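Local coordinates for lipoprotein (Colwellia psychrerythraea, PDB 3O0Y) that is of unknown function but belongs to a helix-rich bacterial family related to the zincin-like metallopeptidases, and is probably a lipoprotein, at residues Asn427-Glu439 with Met486-Ala500. Residues are numbered along the deposited sequence; the frame is centred on the assembly and turned at random.
Sequences NPKFGLKTLTYHE and MYENDPFGDLGRLQA
Lys433 of helix 432-439 reaches across to the turn and N-cap that start helix 491-500, the helices crossing at -54° with axes 8.2 Å apart. The short helix ends in His438-Glu439, which recall the His-Glu pair of zincin metallopeptidases, although the classical HExxH spacing is not kept and nothing here establishes a bound metal.

Lys433 CB lies 3.6 Å from Tyr487 OH. CG is directed beside the backbone N (chi1 -84°), and the extended chain runs antiparallel alongside the tyrosine side chain, bringing CD within 3.7 Å of Tyr487 CE1. CE approaches Asp490 OD2 and Met486 O. NZ closes a 2.7 Å salt bridge to Asp490 OD2, on its anti side but somewhat out of the carboxylate plane, and donates to Met486 O over 2.8 Å, with a C=O...N angle of 164°. Asp490 is the N-cap of helix 491-500: its OD1 accepts from Gly493 N, which sits above the carboxylate plane. A leucine here would probably leave Asp490 OD2 without its cationic mate and Met486 O without this donor.

Thr434 OG1 hydrogen-bonds Glu478 and accepts from water 3, which also bonds Tyr487 OH; Thr434 CG2 rests against Ala500 CB. Gly496 lets the Phe430 carbonyl in: Phe430 O receives CA-H...O contacts from Gly496 CA at 3.2 Å and Gly493 CA at 3.5 Å, and water 1 joins Phe430 O, Gly493 O and Thr434 N.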
ATOM      1  N   ASN A 427       9.262   3.977  18.306  1.00  9.87           N
ATOM      2  CA  ASN A 427       8.578   2.720  18.660  1.00  7.74           C
ATOM      3  C   ASN A 427       8.149   2.670  20.099  1.00  8.03           C
ATOM      4  O   ASN A 427       8.490   1.722  20.812  1.00  7.21           O
ATOM      5  CB  ASN A 427       9.505   1.537  18.393  1.00  7.08           C
ATOM      6  CG  ASN A 427       9.725   1.269  16.880  1.00 11.23           C
ATOM      7  OD1 ASN A 427      10.774   1.651  16.295  1.00 13.67           O
ATOM      8  ND2 ASN A 427       8.781   0.641  16.276  1.00  9.55           N
ATOM      9  N   PRO A 428       7.446   3.710  20.554  1.00  8.46           N
ATOM     10  CA  PRO A 428       7.019   3.671  21.945  1.00  8.37           C
ATOM     11  C   PRO A 428       6.219   2.402  22.205  1.00  7.14           C
ATOM     12  O   PRO A 428       5.410   1.937  21.395  1.00  7.07           O
ATOM     13  CB  PRO A 428       6.111   4.894  22.076  1.00  8.05           C
ATOM     14  CG  PRO A 428       5.587   5.179  20.700  1.00 11.44           C
ATOM     15  CD  PRO A 428       6.793   4.798  19.797  1.00  9.73           C
ATOM     16  N   LYS A 429       6.392   1.843  23.388  1.00  6.96           N
ATOM     17  CA  LYS A 429       5.730   0.599  23.665  1.00  6.69           C
ATOM     18  C   LYS A 429       4.220   0.630  23.500  1.00  8.62           C
ATOM     19  O   LYS A 429       3.625  -0.420  23.170  1.00  9.63           O
ATOM     20  CB  LYS A 429       6.055   0.074  25.034  1.00  6.65           C
ATOM     21  CG  LYS A 429       7.602  -0.201  25.217  1.00  8.26           C
ATOM     22  CD  LYS A 429       7.842  -0.964  26.504  1.00 12.44           C
ATOM     23  CE  LYS A 429       9.345  -1.205  26.746  1.00 17.11           C
ATOM     24  NZ  LYS A 429       9.582  -2.064  27.942  1.00 21.77           N
ATOM     25  N   PHE A 430       3.627   1.756  23.833  1.00  5.85           N
ATOM     26  CA  PHE A 430       2.135   1.913  23.803  1.00  6.74           C
ATOM     27  C   PHE A 430       1.546   1.968  22.395  1.00  8.93           C
ATOM     28  O   PHE A 430       0.345   1.992  22.241  1.00  8.88           O
ATOM     29  CB  PHE A 430       1.700   3.127  24.611  1.00  7.37           C
ATOM     30  CG  PHE A 430       2.327   4.436  24.205  1.00  6.60           C
ATOM     31  CD1 PHE A 430       1.948   5.076  23.049  1.00  9.83           C
ATOM     32  CD2 PHE A 430       3.247   5.068  25.037  1.00  7.28           C
ATOM     33  CE1 PHE A 430       2.456   6.280  22.690  1.00 13.35           C
ATOM     34  CE2 PHE A 430       3.806   6.314  24.683  1.00  7.99           C
ATOM     35  CZ  PHE A 430       3.417   6.933  23.540  1.00 10.11           C
ATOM     36  N   GLY A 431       2.404   2.036  21.367  1.00  7.23           N
ATOM     37  CA  GLY A 431       1.919   2.030  19.990  1.00  7.64           C
ATOM     38  C   GLY A 431       2.078   0.735  19.214  1.00  7.12           C
ATOM     39  O   GLY A 431       1.572   0.595  18.085  1.00  7.43           O
ATOM     40  N   LEU A 432       2.764  -0.230  19.814  1.00  6.27           N
ATOM     41  CA  LEU A 432       3.100  -1.440  19.093  1.00  6.39           C
ATOM     42  C   LEU A 432       1.968  -2.440  18.912  1.00  6.30           C
ATOM     43  O   LEU A 432       1.949  -3.133  17.898  1.00  5.29           O
ATOM     44  CB  LEU A 432       4.315  -2.071  19.733  1.00  6.43           C
ATOM     45  CG  LEU A 432       4.972  -3.256  19.046  1.00 12.44           C
ATOM     46  CD1 LEU A 432       5.455  -2.871  17.636  1.00 18.68           C
ATOM     47  CD2 LEU A 432       6.234  -3.777  19.925  1.00 18.20           C
ATOM     48  N   LYS A 433       1.086  -2.595  19.895  1.00  4.89           N
ATOM     49  CA  LYS A 433      -0.030  -3.519  19.725  1.00  5.97           C
ATOM     50  C   LYS A 433      -0.867  -3.085  18.535  1.00  6.15           C
ATOM     51  O   LYS A 433      -1.114  -3.887  17.606  1.00  6.17           O
ATOM     52  CB  LYS A 433      -0.909  -3.587  20.993  1.00  8.53           C
ATOM     53  CG  LYS A 433      -0.440  -4.524  22.044  1.00  9.71           C
ATOM     54  CD  LYS A 433      -1.502  -4.535  23.213  1.00  9.35           C
ATOM     55  CE  LYS A 433      -1.149  -5.421  24.330  1.00 13.92           C
ATOM     56  NZ  LYS A 433      -2.057  -5.288  25.506  1.00  7.87           N
ATOM     57  N   THR A 434      -1.252  -1.791  18.466  1.00  6.46           N
ATOM     58  CA  THR A 434      -2.174  -1.403  17.405  1.00  5.07           C
ATOM     59  C   THR A 434      -1.544  -1.586  16.032  1.00  6.76           C
ATOM     60  O   THR A 434      -2.196  -2.018  15.068  1.00  7.12           O
ATOM     61  CB  THR A 434      -2.789  -0.017  17.630  1.00  6.08           C
ATOM     62  OG1 THR A 434      -4.049   0.017  16.914  1.00  5.82           O
ATOM     63  CG2 THR A 434      -1.815   1.127  17.236  1.00  7.34           C
ATOM     64  N   LEU A 435      -0.245  -1.278  15.940  1.00  6.11           N
ATOM     65  CA  LEU A 435       0.490  -1.452  14.663  1.00  5.23           C
ATOM     66  C   LEU A 435       0.482  -2.919  14.279  1.00  7.14           C
ATOM     67  O   LEU A 435       0.293  -3.281  13.110  1.00  7.63           O
ATOM     68  CB  LEU A 435       1.877  -0.924  14.778  1.00  7.63           C
ATOM     69  CG  LEU A 435       2.737  -1.056  13.528  1.00  5.98           C
ATOM     70  CD1 LEU A 435       2.073  -0.159  12.412  1.00 11.93           C
ATOM     71  CD2 LEU A 435       4.175  -0.635  13.834  1.00  6.94           C
ATOM     72  N   THR A 436       0.673  -3.769  15.280  1.00  5.84           N
ATOM     73  CA  THR A 436       0.785  -5.188  15.049  1.00  7.24           C
ATOM     74  C   THR A 436      -0.567  -5.813  14.625  1.00  7.10           C
ATOM     75  O   THR A 436      -0.631  -6.720  13.731  1.00  6.93           O
ATOM     76  CB  THR A 436       1.379  -5.878  16.266  1.00  7.20           C
ATOM     77  OG1 THR A 436       2.712  -5.383  16.510  1.00  7.87           O
ATOM     78  CG2 THR A 436       1.324  -7.388  16.152  1.00  6.52           C
ATOM     79  N   TYR A 437      -1.658  -5.302  15.209  1.00  6.82           N
ATOM     80  CA  TYR A 437      -2.967  -5.715  14.752  1.00  7.55           C
ATOM     81  C   TYR A 437      -3.298  -5.252  13.387  1.00  7.48           C
ATOM     82  O   TYR A 437      -3.926  -5.984  12.586  1.00  8.72           O
ATOM     83  CB  TYR A 437      -4.041  -5.345  15.782  1.00  6.14           C
ATOM     84  CG  TYR A 437      -3.788  -5.824  17.201  1.00  6.08           C
ATOM     85  CD1 TYR A 437      -3.183  -7.051  17.493  1.00  6.63           C
ATOM     86  CD2 TYR A 437      -4.109  -5.019  18.290  1.00  5.11           C
ATOM     87  CE1 TYR A 437      -2.928  -7.431  18.746  1.00  7.93           C
ATOM     88  CE2 TYR A 437      -3.906  -5.436  19.546  1.00  6.20           C
ATOM     89  CZ  TYR A 437      -3.299  -6.623  19.801  1.00  7.24           C
ATOM     90  OH  TYR A 437      -2.999  -7.004  21.121  1.00  7.99           O
ATOM     91  N   HIS A 438      -2.884  -4.029  13.051  1.00  6.80           N
ATOM     92  CA  HIS A 438      -3.090  -3.457  11.763  1.00  7.95           C
ATOM     93  C   HIS A 438      -2.365  -4.201  10.651  1.00  5.68           C
ATOM     94  O   HIS A 438      -2.990  -4.529   9.615  1.00  5.52           O
ATOM     95  CB  HIS A 438      -2.554  -2.060  11.822  1.00  9.48           C
ATOM     96  CG  HIS A 438      -2.722  -1.281  10.558  1.00 13.36           C
ATOM     97  ND1 HIS A 438      -1.876  -1.362   9.497  1.00 20.17           N
ATOM     98  CD2 HIS A 438      -3.749  -0.487  10.141  1.00 24.19           C
ATOM     99  CE1 HIS A 438      -2.214  -0.491   8.572  1.00 15.04           C
ATOM    100  NE2 HIS A 438      -3.408  -0.011   8.884  1.00 28.01           N
ATOM    101  N   GLU A 439      -1.107  -4.564  10.904  1.00  4.81           N
ATOM    102  CA  GLU A 439      -0.260  -5.146   9.854  1.00  5.78           C
ATOM    103  C   GLU A 439      -0.489  -6.620   9.683  1.00  7.42           C
ATOM    104  O   GLU A 439      -0.397  -7.187   8.566  1.00  8.88           O
ATOM    105  CB  GLU A 439       1.200  -4.830  10.084  1.00  5.83           C
ATOM    106  CG  GLU A 439       1.623  -3.323  10.067  1.00  6.89           C
ATOM    107  CD  GLU A 439       1.404  -2.589   8.797  1.00 13.21           C
ATOM    108  OE1 GLU A 439       0.964  -3.165   7.817  1.00 10.44           O
ATOM    109  OE2 GLU A 439       1.683  -1.373   8.832  1.00 12.66           O
ATOM    110  N   MET A 486      -8.045  -7.051  23.810  1.00  5.14           N
ATOM    111  CA  MET A 486      -6.602  -7.047  23.734  1.00  5.47           C
ATOM    112  C   MET A 486      -5.941  -5.920  24.576  1.00  6.38           C
ATOM    113  O   MET A 486      -4.719  -5.932  24.747  1.00  9.31           O
ATOM    114  CB  MET A 486      -6.145  -6.959  22.292  1.00  5.49           C
ATOM    115  CG  MET A 486      -6.451  -8.214  21.501  1.00  8.84           C
ATOM    116  SD  MET A 486      -5.677  -9.799  22.213  1.00  8.29           S
ATOM    117  CE  MET A 486      -7.147 -10.333  22.627  1.00  8.70           C
ATOM    118  N   TYR A 487      -6.723  -4.915  25.018  1.00  5.21           N
ATOM    119  CA  TYR A 487      -6.226  -3.874  25.882  1.00  6.13           C
ATOM    120  C   TYR A 487      -6.701  -3.965  27.329  1.00  7.62           C
ATOM    121  O   TYR A 487      -6.608  -2.993  28.081  1.00  7.52           O
ATOM    122  CB  TYR A 487      -6.520  -2.503  25.249  1.00  6.94           C
ATOM    123  CG  TYR A 487      -5.879  -2.354  23.882  1.00  6.23           C
ATOM    124  CD1 TYR A 487      -4.544  -1.979  23.766  1.00  4.55           C
ATOM    125  CD2 TYR A 487      -6.586  -2.603  22.736  1.00  6.38           C
ATOM    126  CE1 TYR A 487      -3.961  -1.861  22.573  1.00  6.80           C
ATOM    127  CE2 TYR A 487      -5.991  -2.522  21.509  1.00  6.20           C
ATOM    128  CZ  TYR A 487      -4.672  -2.096  21.433  1.00  7.63           C
ATOM    129  OH  TYR A 487      -4.075  -1.976  20.195  1.00  7.55           O
ATOM    130  N   GLU A 488      -7.151  -5.134  27.720  1.00  6.74           N
ATOM    131  CA  GLU A 488      -7.436  -5.379  29.128  1.00  9.44           C
ATOM    132  C   GLU A 488      -6.197  -5.004  29.968  1.00  9.00           C
ATOM    133  O   GLU A 488      -5.083  -5.446  29.694  1.00  6.46           O
ATOM    134  CB  GLU A 488      -7.851  -6.856  29.306  1.00 13.25           C
ATOM    135  CG  GLU A 488      -8.078  -7.205  30.778  1.00 21.12           C
ATOM    136  CD  GLU A 488      -8.239  -8.751  31.066  1.00 36.06           C
ATOM    137  OE1 GLU A 488      -8.676  -9.069  32.201  1.00 44.58           O
ATOM    138  OE2 GLU A 488      -7.905  -9.628  30.203  1.00 40.61           O
ATOM    139  N   ASN A 489      -6.392  -4.202  31.016  1.00  9.63           N
ATOM    140  CA  ASN A 489      -5.285  -3.857  31.908  1.00 10.60           C
ATOM    141  C   ASN A 489      -4.191  -3.119  31.110  1.00  8.60           C
ATOM    142  O   ASN A 489      -3.017  -3.217  31.440  1.00  9.73           O
ATOM    143  CB  ASN A 489      -4.756  -5.057  32.676  1.00 11.89           C
ATOM    144  CG  ASN A 489      -5.870  -5.726  33.515  1.00 17.00           C
ATOM    145  OD1 ASN A 489      -6.813  -5.060  33.909  1.00 26.01           O
ATOM    146  ND2 ASN A 489      -5.814  -7.050  33.663  1.00 30.27           N
ATOM    147  N   ASP A 490      -4.590  -2.393  30.065  1.00  6.55           N
ATOM    148  CA  ASP A 490      -3.617  -1.727  29.204  1.00  6.05           C
ATOM    149  C   ASP A 490      -4.082  -0.382  28.674  1.00  6.54           C
ATOM    150  O   ASP A 490      -4.260  -0.191  27.462  1.00  7.33           O
ATOM    151  CB  ASP A 490      -3.130  -2.650  28.086  1.00  5.49           C
ATOM    152  CG  ASP A 490      -1.950  -2.085  27.270  1.00  9.44           C
ATOM    153  OD1 ASP A 490      -1.281  -1.100  27.668  1.00  8.78           O
ATOM    154  OD2 ASP A 490      -1.668  -2.671  26.194  1.00  9.97           O
ATOM    155  N   PRO A 491      -4.289   0.581  29.588  1.00  4.91           N
ATOM    156  CA  PRO A 491      -4.812   1.885  29.162  1.00  5.51           C
ATOM    157  C   PRO A 491      -3.893   2.664  28.248  1.00  5.60           C
ATOM    158  O   PRO A 491      -4.378   3.357  27.326  1.00  5.95           O
ATOM    159  CB  PRO A 491      -4.994   2.659  30.494  1.00  7.11           C
ATOM    160  CG  PRO A 491      -4.128   1.930  31.488  1.00  7.91           C
ATOM    161  CD  PRO A 491      -4.182   0.484  31.063  1.00  6.43           C
ATOM    162  N   PHE A 492      -2.600   2.515  28.408  1.00  4.52           N
ATOM    163  CA  PHE A 492      -1.688   3.245  27.507  1.00  5.52           C
ATOM    164  C   PHE A 492      -1.642   2.647  26.123  1.00  5.21           C
ATOM    165  O   PHE A 492      -1.608   3.397  25.143  1.00  5.67           O
ATOM    166  CB  PHE A 492      -0.326   3.442  28.137  1.00  6.49           C
ATOM    167  CG  PHE A 492      -0.378   4.283  29.396  1.00  5.11           C
ATOM    168  CD1 PHE A 492      -0.540   5.615  29.334  1.00  8.23           C
ATOM    169  CD2 PHE A 492      -0.329   3.691  30.640  1.00  5.60           C
ATOM    170  CE1 PHE A 492      -0.582   6.411  30.477  1.00  8.15           C
ATOM    171  CE2 PHE A 492      -0.408   4.467  31.804  1.00  8.55           C
ATOM    172  CZ  PHE A 492      -0.552   5.829  31.715  1.00  8.37           C
ATOM    173  N   GLY A 493      -1.692   1.312  26.007  1.00  6.40           N
ATOM    174  CA  GLY A 493      -1.844   0.705  24.674  1.00  6.27           C
ATOM    175  C   GLY A 493      -3.119   1.126  23.991  1.00  6.27           C
ATOM    176  O   GLY A 493      -3.170   1.325  22.789  1.00  6.40           O
ATOM    177  N   ASP A 494      -4.195   1.271  24.774  1.00  5.27           N
ATOM    178  CA  ASP A 494      -5.451   1.760  24.240  1.00  5.51           C
ATOM    179  C   ASP A 494      -5.309   3.157  23.708  1.00  5.39           C
ATOM    180  O   ASP A 494      -5.768   3.476  22.629  1.00  4.64           O
ATOM    181  CB  ASP A 494      -6.538   1.697  25.333  1.00  6.66           C
ATOM    182  CG  ASP A 494      -7.936   1.870  24.804  1.00  9.23           C
ATOM    183  OD1 ASP A 494      -8.216   1.525  23.629  1.00  9.34           O
ATOM    184  OD2 ASP A 494      -8.822   2.324  25.621  1.00 10.25           O
ATOM    185  N   LEU A 495      -4.627   3.998  24.435  1.00  5.58           N
ATOM    186  CA  LEU A 495      -4.287   5.318  23.884  1.00  5.98           C
ATOM    187  C   LEU A 495      -3.477   5.293  22.628  1.00  7.27           C
ATOM    188  O   LEU A 495      -3.713   6.131  21.730  1.00  7.37           O
ATOM    189  CB  LEU A 495      -3.577   6.171  24.951  1.00  5.95           C
ATOM    190  CG  LEU A 495      -4.388   6.717  26.123  1.00  6.66           C
ATOM    191  CD1 LEU A 495      -3.503   7.269  27.273  1.00  5.37           C
ATOM    192  CD2 LEU A 495      -5.358   7.856  25.605  1.00  5.84           C
ATOM    193  N   GLY A 496      -2.580   4.326  22.509  1.00  7.17           N
ATOM    194  CA  GLY A 496      -1.865   4.141  21.263  1.00  6.66           C
ATOM    195  C   GLY A 496      -2.798   3.753  20.080  1.00  6.75           C
ATOM    196  O   GLY A 496      -2.633   4.275  18.960  1.00  7.01           O
ATOM    197  N   ARG A 497      -3.764   2.874  20.339  1.00  6.66           N
ATOM    198  CA  ARG A 497      -4.760   2.557  19.366  1.00  5.55           C
ATOM    199  C   ARG A 497      -5.554   3.775  18.955  1.00  4.35           C
ATOM    200  O   ARG A 497      -5.707   4.027  17.754  1.00  7.09           O
ATOM    201  CB  ARG A 497      -5.741   1.520  19.858  1.00  6.25           C
ATOM    202  CG  ARG A 497      -6.918   1.267  18.990  1.00  8.19           C
ATOM    203  CD  ARG A 497      -7.883   0.298  19.727  1.00  8.91           C
ATOM    204  NE  ARG A 497      -8.565   0.932  20.842  1.00  8.04           N
ATOM    205  CZ  ARG A 497      -9.781   1.496  20.810  1.00  8.50           C
ATOM    206  NH1 ARG A 497     -10.462   1.581  19.731  1.00 11.64           N
ATOM    207  NH2 ARG A 497     -10.393   1.857  21.927  1.00  8.83           N
ATOM    208  N   LEU A 498      -5.982   4.551  19.953  1.00  4.48           N
ATOM    209  CA  LEU A 498      -6.807   5.731  19.648  1.00  4.65           C
ATOM    210  C   LEU A 498      -5.952   6.792  18.941  1.00  5.51           C
ATOM    211  O   LEU A 498      -6.463   7.456  18.036  1.00  5.76           O
ATOM    212  CB  LEU A 498      -7.458   6.274  20.917  1.00  4.55           C
ATOM    213  CG  LEU A 498      -8.542   5.339  21.483  1.00  4.98           C
ATOM    214  CD1 LEU A 498      -8.816   5.762  22.958  1.00  8.52           C
ATOM    215  CD2 LEU A 498      -9.774   5.464  20.625  1.00  7.65           C
ATOM    216  N   GLN A 499      -4.653   6.935  19.295  1.00  6.36           N
ATOM    217  CA  GLN A 499      -3.762   7.829  18.595  1.00  7.15           C
ATOM    218  C   GLN A 499      -3.635   7.479  17.118  1.00  6.42           C
ATOM    219  O   GLN A 499      -3.633   8.377  16.270  1.00  6.44           O
ATOM    220  CB  GLN A 499      -2.390   7.810  19.181  1.00  6.81           C
ATOM    221  CG  GLN A 499      -1.448   8.803  18.591  1.00  8.66           C
ATOM    222  CD  GLN A 499      -0.060   8.717  19.252  1.00 14.73           C
ATOM    223  OE1 GLN A 499       0.411   7.602  19.583  1.00 17.94           O
ATOM    224  NE2 GLN A 499       0.618   9.878  19.378  1.00 16.71           N
ATOM    225  N   ALA A 500      -3.556   6.208  16.833  1.00  4.86           N
ATOM    226  CA  ALA A 500      -3.451   5.695  15.425  1.00  6.65           C
ATOM    227  C   ALA A 500      -4.786   5.987  14.689  1.00  6.50           C
ATOM    228  O   ALA A 500      -4.783   6.339  13.531  1.00  7.71           O
ATOM    229  CB  ALA A 500      -3.101   4.220  15.429  1.00  6.09           C
TER
HETATM  230  O   HOH W   1      -1.268   0.040  20.830  1.00  6.28           O
HETATM  231  O   HOH W   2      -3.660  -6.555  27.824  1.00 25.41           O
HETATM  232  O   HOH W   3      -5.604  -1.932  18.006  1.00  6.60           O